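Local coordinates for MAU2 chromatid cohesion factor homolog (Saccharomyces cerevisiae, PDB 4XDN), which forms with SCC2 the complex required for cohesin to associate with chromosomes, and is thereby involved in sister chromatid cohesion, at residues N270-D273 / H274-F278; G341-S344 / R345-P349; L160-Y163 / M164-Q168; R144-K147 / F148-K151. All blocks are in the same frame, centred on the assembly; numbering follows the deposited sequence.

Contact 1. Residues N270-D273 / H274-F278; sequences NITD and HLNEF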
loop_
_atom_site.group_PDB
_atom_site.type_symbol
_atom_site.label_atom_id
_atom_site.label_comp_id
_atom_site.label_asym_id
_atom_site.label_seq_id
_atom_site.Cartn_x
_atom_site.Cartn_y
_atom_site.Cartn_z
ATOM N N ASN A 270 13.857 5.096 13.222
ATOM C CA ASN A 270 14.193 6.491 12.967
ATOM C C ASN A 270 14.448 6.729 11.481
ATOM O O ASN A 270 15.137 5.940 10.834
ATOM C CB ASN A 270 15.417 6.899 13.788
ATOM C CG ASN A 270 15.606 8.400 13.840
ATOM O OD1 ASN A 270 16.215 8.991 12.949
ATOM N ND2 ASN A 270 15.076 9.027 14.886
ATOM N N ILE A 271 13.893 7.816 10.948
ATOM C CA ILE A 271 13.973 8.114 9.517
ATOM C C ILE A 271 14.941 9.251 9.186
ATOM O O ILE A 271 15.034 9.666 8.031
ATOM C CB ILE A 271 12.585 8.489 8.943
ATOM C CG1 ILE A 271 12.025 9.734 9.640
ATOM C CG2 ILE A 271 11.622 7.320 9.080
ATOM C CD1 ILE A 271 10.812 10.327 8.953
ATOM N N THR A 272 15.652 9.756 10.191
ATOM C CA THR A 272 16.545 10.897 9.992
ATOM C C THR A 272 17.604 10.603 8.930
ATOM O O THR A 272 17.801 11.396 8.009
ATOM C CB THR A 272 17.247 11.300 11.304
ATOM O OG1 THR A 272 16.265 11.595 12.304
ATOM C CG2 THR A 272 18.126 12.527 11.094
ATOM N N ASP A 273 18.282 9.468 9.061
ATOM C CA ASP A 273 19.289 9.069 8.085
ATOM C C ASP A 273 18.671 8.908 6.702
ATOM O O ASP A 273 19.212 9.386 5.707
ATOM C CB ASP A 273 19.962 7.762 8.506
ATOM C CG ASP A 273 20.835 7.923 9.731
ATOM O OD1 ASP A 273 21.334 9.044 9.966
ATOM O OD2 ASP A 273 21.028 6.925 10.457
ATOM N N HIS A 274 17.528 8.236 6.655
ATOM C CA HIS A 274 16.848 7.955 5.399
ATOM C C HIS A 274 16.303 9.228 4.756
ATOM O O HIS A 274 16.204 9.319 3.532
ATOM C CB HIS A 274 15.723 6.949 5.638
ATOM C CG HIS A 274 16.210 5.613 6.105
ATOM N ND1 HIS A 274 16.532 5.356 7.421
ATOM C CD2 HIS A 274 16.453 4.466 5.429
ATOM C CE1 HIS A 274 16.941 4.105 7.536
ATOM N NE2 HIS A 274 16.901 3.543 6.342
ATOM N N LEU A 275 15.958 10.210 5.582
ATOM C CA LEU A 275 15.547 11.515 5.083
ATOM C C LEU A 275 16.728 12.229 4.435
ATOM O O LEU A 275 16.590 12.839 3.375
ATOM C CB LEU A 275 14.971 12.374 6.215
ATOM C CG LEU A 275 13.501 12.141 6.571
ATOM C CD1 LEU A 275 13.134 12.894 7.843
ATOM C CD2 LEU A 275 12.586 12.560 5.423
ATOM N N ASN A 276 17.888 12.144 5.077
ATOM C CA ASN A 276 19.089 12.794 4.571
ATOM C C ASN A 276 19.550 12.188 3.247
ATOM O O ASN A 276 20.102 12.888 2.399
ATOM C CB ASN A 276 20.213 12.712 5.606
ATOM C CG ASN A 276 19.894 13.482 6.875
ATOM O OD1 ASN A 276 19.099 14.424 6.862
ATOM N ND2 ASN A 276 20.515 13.084 7.979
ATOM N N GLU A 277 19.322 10.891 3.072
ATOM C CA GLU A 277 19.672 10.225 1.823
ATOM C C GLU A 277 18.823 10.761 0.677
ATOM O O GLU A 277 19.332 11.030 -0.410
ATOM C CB GLU A 277 19.497 8.711 1.947
ATOM C CG GLU A 277 20.525 8.048 2.848
ATOM C CD GLU A 277 20.414 6.536 2.853
ATOM O OE1 GLU A 277 20.250 5.946 1.763
ATOM O OE2 GLU A 277 20.493 5.939 3.948
ATOM N N PHE A 278 17.526 10.917 0.930
ATOM C CA PHE A 278 16.619 11.488 -0.058
ATOM C C PHE A 278 17.028 12.917 -0.393
ATOM O O PHE A 278 16.986 13.330 -1.552
ATOM C CB PHE A 278 15.176 11.468 0.453
ATOM C CG PHE A 278 14.313 10.425 -0.197
ATOM C CD1 PHE A 278 14.088 10.449 -1.563
ATOM C CD2 PHE A 278 13.706 9.438 0.561
ATOM C CE1 PHE A 278 13.287 9.498 -2.164
ATOM C CE2 PHE A 278 12.903 8.486 -0.030
ATOM C CZ PHE A 278 12.692 8.514 -1.398
#
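Ile271 and Leu275, one turn apart where the chain enters helix 272-291, meet through their branch ends, CD1 of Ile271 lying 3.6 Å from CD1 of Leu275. The two side chains slant across each other. A chi1 of 61° places CG1 of Ile271 between its backbone N and carbonyl carbon, which sends the longer branch, through CG1 and CD1, to the Leu275 methyl CD1. Thr272 and Asn276 behave differently: they run side by side and point the same way, with CG2 of Thr272 4.0 Å from ND2 of Asn276. Ahead of them, Asn270 caps the first turn, and its OD1 takes two donors. Thr272 N reaches Asn270 OD1 at 2.9 Å from 42° above the carbonyl plane, whereas Thr272 OG1 comes in that plane, on a lone pair, 2.7 Å from the same OD1. Two bonds thus grip OD1 and restrain the amide, which lies about 5 Å from a bound sulfate. The His274 ring approaches Asn270 O obliquely; its ND1 is buried and has no partner in the model. Helix 272-291 runs between two neighbours: His274 rests on Glu260 and Gln264 of helix 250-266, while Ile271 and Leu275 pack on Gln328 of helix 317-331 and on Tyr332 just beyond it.

Contact 2. Residues G341-S344 / R345-P349; sequences GNFS and RKFLP
Arg345 folds back along its own helix to bond Asn342 and lie over Gly341, in the first turns of helix 339-360, part of an all-helical array consistent with the TPR-like superhelix of the Scc4/Mau2 family. Followed outward, its CB lies 3.8 Å from the backbone O of Asn342. The chain runs toward the N-terminal end from CB to CD, and the bend at chi3 (-65°) swings the head group inward over the Gly341 and Asn342 backbone. NE comes 3.8 Å from Asn342 OD1. Gly341 O lies over one face of the guanidinium, 3.8 Å from Arg345 CZ, an approach to which Gly341 offers no side chain. The tip makes the polar contact: Arg345 NH2 donates to Asn342 OD1 at 2.6 Å with an N-H...O angle of 159°. OD1 lies close to the guanidinium plane, and NH2 in the carbonyl plane, although the amide and guanidinium planes themselves stand nearly perpendicular. NH2 also bonds to Cys336 O, and NH1 forms a salt bridge with Glu393 of helix 369-398, so the head group ties three elements together. Elsewhere on the helix, Ser344 OG bonds to Ser329 O of helix 317-331, and Tyr332 meets the Phe343 ring edge-to-face. Phe343 and Phe347 pair obliquely, their planes at 43°, and CD2 of Phe347 stands 3.2 Å above the Phe343 ring plane, over its centre.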
loop_
_atom_site.group_PDB
_atom_site.type_symbol
_atom_site.label_atom_id
_atom_site.label_comp_id
_atom_site.label_asym_id
_atom_site.label_seq_id
_atom_site.Cartn_x
_atom_site.Cartn_y
_atom_site.Cartn_z
ATOM N N GLY A 341 4.631 15.917 16.196
ATOM C CA GLY A 341 3.203 15.896 15.940
ATOM C C GLY A 341 2.747 17.149 15.216
ATOM O O GLY A 341 1.939 17.079 14.291
ATOM N N ASN A 342 3.267 18.299 15.638
ATOM C CA ASN A 342 2.939 19.571 15.001
ATOM C C ASN A 342 3.311 19.577 13.521
ATOM O O ASN A 342 2.639 20.214 12.709
ATOM C CB ASN A 342 3.643 20.725 15.716
ATOM C CG ASN A 342 2.971 21.103 17.024
ATOM O OD1 ASN A 342 2.082 20.402 17.505
ATOM N ND2 ASN A 342 3.395 22.218 17.606
ATOM N N PHE A 343 4.384 18.870 13.177
ATOM C CA PHE A 343 4.796 18.735 11.783
ATOM C C PHE A 343 3.667 18.121 10.960
ATOM O O PHE A 343 3.329 18.620 9.888
ATOM C CB PHE A 343 6.065 17.879 11.677
ATOM C CG PHE A 343 6.560 17.686 10.271
ATOM C CD1 PHE A 343 6.024 16.696 9.462
ATOM C CD2 PHE A 343 7.573 18.482 9.762
ATOM C CE1 PHE A 343 6.480 16.513 8.171
ATOM C CE2 PHE A 343 8.034 18.303 8.472
ATOM C CZ PHE A 343 7.487 17.317 7.676
ATOM N N SER A 344 3.085 17.042 11.474
ATOM C CA SER A 344 2.006 16.340 10.785
ATOM C C SER A 344 0.796 17.242 10.568
ATOM O O SER A 344 0.280 17.337 9.454
ATOM C CB SER A 344 1.587 15.096 11.573
ATOM O OG SER A 344 2.634 14.144 11.618
ATOM N N ARG A 345 0.348 17.895 11.636
ATOM C CA ARG A 345 -0.795 18.802 11.566
ATOM C C ARG A 345 -0.560 19.929 10.567
ATOM O O ARG A 345 -1.513 20.501 10.037
ATOM C CB ARG A 345 -1.100 19.395 12.944
ATOM C CG ARG A 345 -2.092 18.591 13.769
ATOM C CD ARG A 345 -2.390 19.276 15.097
ATOM N NE ARG A 345 -1.210 19.333 15.956
ATOM C CZ ARG A 345 -0.776 18.324 16.707
ATOM N NH1 ARG A 345 -1.419 17.162 16.712
ATOM N NH2 ARG A 345 0.311 18.476 17.453
ATOM N N LYS A 346 0.708 20.243 10.314
ATOM C CA LYS A 346 1.058 21.334 9.414
ATOM C C LYS A 346 1.183 20.888 7.961
ATOM O O LYS A 346 0.753 21.602 7.054
ATOM C CB LYS A 346 2.373 21.985 9.852
ATOM C CG LYS A 346 2.830 23.095 8.915
ATOM C CD LYS A 346 4.076 23.804 9.408
ATOM C CE LYS A 346 4.346 25.048 8.572
ATOM N NZ LYS A 346 5.719 25.588 8.764
ATOM N N PHE A 347 1.768 19.713 7.739
ATOM C CA PHE A 347 2.182 19.319 6.395
ATOM C C PHE A 347 1.295 18.264 5.734
ATOM O O PHE A 347 1.411 18.031 4.530
ATOM C CB PHE A 347 3.632 18.831 6.433
ATOM C CG PHE A 347 4.627 19.942 6.601
ATOM C CD1 PHE A 347 4.820 20.873 5.591
ATOM C CD2 PHE A 347 5.357 20.069 7.771
ATOM C CE1 PHE A 347 5.727 21.905 5.742
ATOM C CE2 PHE A 347 6.268 21.099 7.927
ATOM C CZ PHE A 347 6.452 22.020 6.912
ATOM N N LEU A 348 0.411 17.631 6.496
ATOM C CA LEU A 348 -0.608 16.793 5.876
ATOM C C LEU A 348 -1.530 17.663 5.018
ATOM O O LEU A 348 -1.898 17.271 3.911
ATOM C CB LEU A 348 -1.411 16.016 6.924
ATOM C CG LEU A 348 -0.843 14.660 7.368
ATOM C CD1 LEU A 348 -1.748 14.024 8.411
ATOM C CD2 LEU A 348 -0.656 13.700 6.195
ATOM N N PRO A 349 -1.908 18.850 5.524
ATOM C CA PRO A 349 -2.620 19.809 4.673
ATOM C C PRO A 349 -1.854 20.173 3.402
ATOM O O PRO A 349 -2.474 20.393 2.364
ATOM C CB PRO A 349 -2.773 21.027 5.582
ATOM C CG PRO A 349 -2.835 20.457 6.943
ATOM C CD PRO A 349 -1.924 19.268 6.938
#

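Contact 3. Residues L160-Y163 / M164-Q168; sequences LVQY and MVNLQ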
loop_
_atom_site.group_PDB
_atom_site.type_symbol
_atom_site.label_atom_id
_atom_site.label_comp_id
_atom_site.label_asym_id
_atom_site.label_seq_id
_atom_site.Cartn_x
_atom_site.Cartn_y
_atom_site.Cartn_z
ATOM N N LEU A 160 6.030 -22.204 -20.571
ATOM C CA LEU A 160 6.894 -21.440 -21.461
ATOM C C LEU A 160 8.314 -21.339 -20.904
ATOM O O LEU A 160 9.289 -21.546 -21.628
ATOM C CB LEU A 160 6.311 -20.043 -21.683
ATOM C CG LEU A 160 7.013 -19.164 -22.719
ATOM C CD1 LEU A 160 6.788 -19.693 -24.126
ATOM C CD2 LEU A 160 6.544 -17.718 -22.606
ATOM N N VAL A 161 8.420 -21.022 -19.616
ATOM C CA VAL A 161 9.715 -20.885 -18.952
ATOM C C VAL A 161 10.487 -22.198 -18.986
ATOM O O VAL A 161 11.682 -22.215 -19.277
ATOM C CB VAL A 161 9.548 -20.424 -17.480
ATOM C CG1 VAL A 161 10.867 -20.530 -16.711
ATOM C CG2 VAL A 161 9.026 -18.996 -17.431
ATOM N N GLN A 162 9.798 -23.292 -18.678
ATOM C CA GLN A 162 10.405 -24.618 -18.686
ATOM C C GLN A 162 11.009 -24.931 -20.049
ATOM O O GLN A 162 12.086 -25.520 -20.145
ATOM C CB GLN A 162 9.364 -25.679 -18.314
ATOM C CG GLN A 162 9.836 -27.126 -18.455
ATOM C CD GLN A 162 10.921 -27.493 -17.462
ATOM O OE1 GLN A 162 12.103 -27.220 -17.678
ATOM N NE2 GLN A 162 10.522 -28.124 -16.366
ATOM N N TYR A 163 10.307 -24.532 -21.103
ATOM C CA TYR A 163 10.747 -24.818 -22.461
ATOM C C TYR A 163 11.967 -23.978 -22.826
ATOM O O TYR A 163 12.876 -24.451 -23.503
ATOM C CB TYR A 163 9.597 -24.575 -23.450
ATOM C CG TYR A 163 9.982 -23.840 -24.715
ATOM C CD1 TYR A 163 10.704 -24.469 -25.720
ATOM C CD2 TYR A 163 9.601 -22.521 -24.912
ATOM C CE1 TYR A 163 11.050 -23.796 -26.878
ATOM C CE2 TYR A 163 9.942 -21.840 -26.064
ATOM C CZ TYR A 163 10.665 -22.482 -27.045
ATOM O OH TYR A 163 11.001 -21.805 -28.193
ATOM N N MET A 164 11.999 -22.738 -22.351
ATOM C CA MET A 164 13.046 -21.803 -22.747
ATOM C C MET A 164 14.358 -22.000 -21.997
ATOM O O MET A 164 15.432 -21.798 -22.567
ATOM C CB MET A 164 12.556 -20.374 -22.554
ATOM C CG MET A 164 11.434 -20.010 -23.497
ATOM S SD MET A 164 10.578 -18.505 -23.034
ATOM C CE MET A 164 11.954 -17.390 -22.895
ATOM N N VAL A 165 14.286 -22.383 -20.725
ATOM C CA VAL A 165 15.504 -22.637 -19.963
ATOM C C VAL A 165 16.279 -23.809 -20.563
ATOM O O VAL A 165 17.482 -23.936 -20.339
ATOM C CB VAL A 165 15.214 -22.929 -18.471
ATOM C CG1 VAL A 165 14.640 -21.696 -17.792
ATOM C CG2 VAL A 165 14.282 -24.129 -18.315
ATOM N N ASN A 166 15.593 -24.654 -21.329
ATOM C CA ASN A 166 16.239 -25.794 -21.983
ATOM C C ASN A 166 17.013 -25.395 -23.237
ATOM O O ASN A 166 17.720 -26.214 -23.822
ATOM C CB ASN A 166 15.206 -26.864 -22.340
ATOM C CG ASN A 166 14.893 -27.783 -21.175
ATOM O OD1 ASN A 166 15.711 -28.624 -20.800
ATOM N ND2 ASN A 166 13.705 -27.634 -20.604
ATOM N N LEU A 167 16.870 -24.140 -23.649
ATOM C CA LEU A 167 17.653 -23.597 -24.754
ATOM C C LEU A 167 18.913 -22.942 -24.200
ATOM O O LEU A 167 18.830 -22.048 -23.355
ATOM C CB LEU A 167 16.829 -22.586 -25.555
ATOM C CG LEU A 167 15.530 -23.124 -26.160
ATOM C CD1 LEU A 167 14.597 -21.983 -26.522
ATOM C CD2 LEU A 167 15.820 -23.984 -27.381
ATOM N N GLN A 168 20.077 -23.383 -24.668
ATOM C CA GLN A 168 21.340 -22.885 -24.131
ATOM C C GLN A 168 21.638 -21.460 -24.593
ATOM O O GLN A 168 22.598 -20.842 -24.133
ATOM C CB GLN A 168 22.495 -23.812 -24.526
ATOM C CG GLN A 168 22.980 -23.672 -25.969
ATOM C CD GLN A 168 24.263 -24.445 -26.224
ATOM O OE1 GLN A 168 24.332 -25.653 -25.995
ATOM N NE2 GLN A 168 25.292 -23.743 -26.687
#
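Leu160 and Met164 form the close-packed side of this last stretch of helix 147-165, with Leu160 CG 3.6 Å from Met164 SD. Both methyl groups of Leu160 come near the same sulfur, so SD fits against the fork of the leucine. The exposed Tyr163 ring flanks the buried Met164 from the solvent side: its ring atom CD2 lies 3.4 Å from Met164 CG, and Met164 CA sits over one ring face. The sulfur makes a Met-aromatic contact with that ring, 5.5 Å from its centroid, but obliquely, 59° off the ring normal. Tyr163 adopts an unusual chi1 of 136°, and because the residue also touches a crystal neighbour, the lattice may contribute to this pose.

The polar part, also exposed, is looser. Gln162 and Asn166 cross at a slant, and Asn166 ND2 donates to the backbone O of Gln162 at 2.7 Å, tilted from the carbonyl plane. This side-chain N-H takes the carbonyl that the next helical N-H would otherwise use; Asn166 N instead makes a long, weak bond to Tyr163 O at 3.5 Å. Leu167 CD1 only brushes the end of the tyrosine, 4.0 Å from its OH.

The buried face lies between two neighbours. Leu160 packs on Leu137 and Met164 on Met130 of helix 126-144, while Phe179 and Trp175 of helix 170-189 meet the same two side chains. Gln173 of helix 170-189 bonds through NE2 to the backbone O atoms of Val165 and Leu167, fastening the turn between the helices.

Contact 4. Residues R144-K147 / F148-K151; sequences RDSK and FHYK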
loop_
_atom_site.group_PDB
_atom_site.type_symbol
_atom_site.label_atom_id
_atom_site.label_comp_id
_atom_site.label_asym_id
_atom_site.label_seq_id
_atom_site.Cartn_x
_atom_site.Cartn_y
_atom_site.Cartn_z
ATOM N N ARG A 144 -7.542 -8.073 -17.527
ATOM C CA ARG A 144 -8.696 -8.908 -17.209
ATOM C C ARG A 144 -8.973 -8.887 -15.712
ATOM O O ARG A 144 -10.105 -8.679 -15.279
ATOM C CB ARG A 144 -8.465 -10.351 -17.662
ATOM C CG ARG A 144 -8.695 -10.613 -19.139
ATOM C CD ARG A 144 -8.456 -12.083 -19.449
ATOM N NE ARG A 144 -9.291 -12.572 -20.548
ATOM C CZ ARG A 144 -8.871 -12.785 -21.793
ATOM N NH1 ARG A 144 -7.608 -12.561 -22.139
ATOM N NH2 ARG A 144 -9.723 -13.233 -22.704
ATOM N N ASP A 145 -7.915 -9.101 -14.935
ATOM C CA ASP A 145 -8.009 -9.197 -13.483
ATOM C C ASP A 145 -9.030 -10.258 -13.073
ATOM O O ASP A 145 -9.867 -10.029 -12.200
ATOM C CB ASP A 145 -8.369 -7.837 -12.881
ATOM C CG ASP A 145 -7.956 -7.714 -11.428
ATOM O OD1 ASP A 145 -6.898 -8.266 -11.054
ATOM O OD2 ASP A 145 -8.688 -7.059 -10.659
ATOM N N SER A 146 -8.940 -11.418 -13.718
ATOM C CA SER A 146 -9.835 -12.541 -13.461
ATOM C C SER A 146 -9.045 -13.738 -12.943
ATOM O O SER A 146 -8.027 -14.110 -13.524
ATOM C CB SER A 146 -10.595 -12.920 -14.735
ATOM O OG SER A 146 -11.315 -14.129 -14.566
ATOM N N LYS A 147 -9.515 -14.336 -11.853
ATOM C CA LYS A 147 -8.815 -15.463 -11.241
ATOM C C LYS A 147 -8.704 -16.634 -12.210
ATOM O O LYS A 147 -7.656 -17.272 -12.309
ATOM C CB LYS A 147 -9.525 -15.913 -9.962
ATOM C CG LYS A 147 -8.917 -17.166 -9.343
ATOM C CD LYS A 147 -9.355 -17.373 -7.901
ATOM C CE LYS A 147 -10.852 -17.608 -7.789
ATOM N NZ LYS A 147 -11.174 -18.624 -6.747
ATOM N N PHE A 148 -9.792 -16.903 -12.924
ATOM C CA PHE A 148 -9.835 -17.989 -13.898
ATOM C C PHE A 148 -8.740 -17.849 -14.952
ATOM O O PHE A 148 -8.038 -18.811 -15.261
ATOM C CB PHE A 148 -11.208 -18.029 -14.574
ATOM C CG PHE A 148 -11.329 -19.074 -15.644
ATOM C CD1 PHE A 148 -11.569 -20.398 -15.315
ATOM C CD2 PHE A 148 -11.214 -18.730 -16.981
ATOM C CE1 PHE A 148 -11.687 -21.361 -16.301
ATOM C CE2 PHE A 148 -11.330 -19.688 -17.971
ATOM C CZ PHE A 148 -11.567 -21.005 -17.631
ATOM N N HIS A 149 -8.594 -16.644 -15.495
ATOM C CA HIS A 149 -7.613 -16.393 -16.542
ATOM C C HIS A 149 -6.198 -16.265 -15.982
ATOM O O HIS A 149 -5.222 -16.509 -16.689
ATOM C CB HIS A 149 -7.990 -15.132 -17.324
ATOM C CG HIS A 149 -9.227 -15.290 -18.153
ATOM N ND1 HIS A 149 -10.479 -14.932 -17.698
ATOM C CD2 HIS A 149 -9.408 -15.782 -19.401
ATOM C CE1 HIS A 149 -11.375 -15.190 -18.634
ATOM N NE2 HIS A 149 -10.751 -15.706 -19.677
ATOM N N TYR A 150 -6.090 -15.884 -14.713
ATOM C CA TYR A 150 -4.791 -15.835 -14.050
ATOM C C TYR A 150 -4.199 -17.236 -13.927
ATOM O O TYR A 150 -2.990 -17.420 -14.071
ATOM C CB TYR A 150 -4.910 -15.201 -12.661
ATOM C CG TYR A 150 -4.871 -13.686 -12.636
ATOM C CD1 TYR A 150 -3.962 -12.974 -13.408
ATOM C CD2 TYR A 150 -5.737 -12.970 -11.820
ATOM C CE1 TYR A 150 -3.925 -11.591 -13.377
ATOM C CE2 TYR A 150 -5.706 -11.591 -11.780
ATOM C CZ TYR A 150 -4.800 -10.905 -12.560
ATOM O OH TYR A 150 -4.771 -9.531 -12.517
ATOM N N LYS A 151 -5.052 -18.219 -13.658
ATOM C CA LYS A 151 -4.605 -19.602 -13.512
ATOM C C LYS A 151 -4.140 -20.172 -14.850
ATOM O O LYS A 151 -3.141 -20.886 -14.916
ATOM C CB LYS A 151 -5.724 -20.468 -12.928
ATOM C CG LYS A 151 -6.049 -20.147 -11.479
ATOM C CD LYS A 151 -7.202 -20.986 -10.956
ATOM C CE LYS A 151 -7.505 -20.663 -9.500
ATOM N NZ LYS A 151 -8.659 -21.448 -8.975
HETATM O O HOH W 1 -12.594 -15.272 -12.204
#
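Arg144 lays its guanidinium flat on the His149 ring, planes 22° apart and centres 4.3 Å apart. Its CD adds a CH-pi contact over the same face, 3.8 Å from the ring centroid, while Phe148 CD2 covers the opposite face. NH2 of Arg144 is salt-bridged to Asp103 and Glu106, so the stacked cation is held from beyond the turn as well. Asp145 leaves the helix with positive phi (55°), and its OD1, through the anti lone pair, accepts from Tyr150 OH at 2.9 Å; the carboxylate stands steeply to the ring, at whose edge OD1 lies. Ser146 follows at the N-cap position. Its OG reaches the His149 edge in the ring plane, 3.3 Å from ND1, a weak bond. The same OG binds a water at 2.9 Å, which weakly accepts from Phe148 N, so the hydroxyl meets the first turn through water. Lys147 runs alongside Lys151, CG of Lys147 3.8 Å from CE of Lys151, with the ammonium NZ atoms of the two 4.4 Å apart, probably a mild repulsion. The turn joins helix 126-144 to helix 147-165: Tyr150 packs back on Pro141 and Leu142 of the former and on Leu186 and Lys189 of helix 170-189, with Leu190 just beyond.

How the contacts relate
Contacts 3 and 4 share helix 147-165, one at its C-terminal end and one at its start, with centres about 24 Å apart; both face helices 126-144 and 170-189. Contacts 1 and 2 lie on different helices, yet both pack on helix 317-331 and Tyr332, their nearest atoms about 7 Å apart. Contact 2 is partly buried, and the other three are surface contacts. The chemistry follows position: helix starts engage polar groups, through an asparagine capping bond in contact 1 and a serine at the N-cap position in contact 4, contact 3 uses an asparagine at a helix end, and contact 2 combines an arginine-to-asparagine hydrogen bond with paired phenylalanines inside a continuing helix.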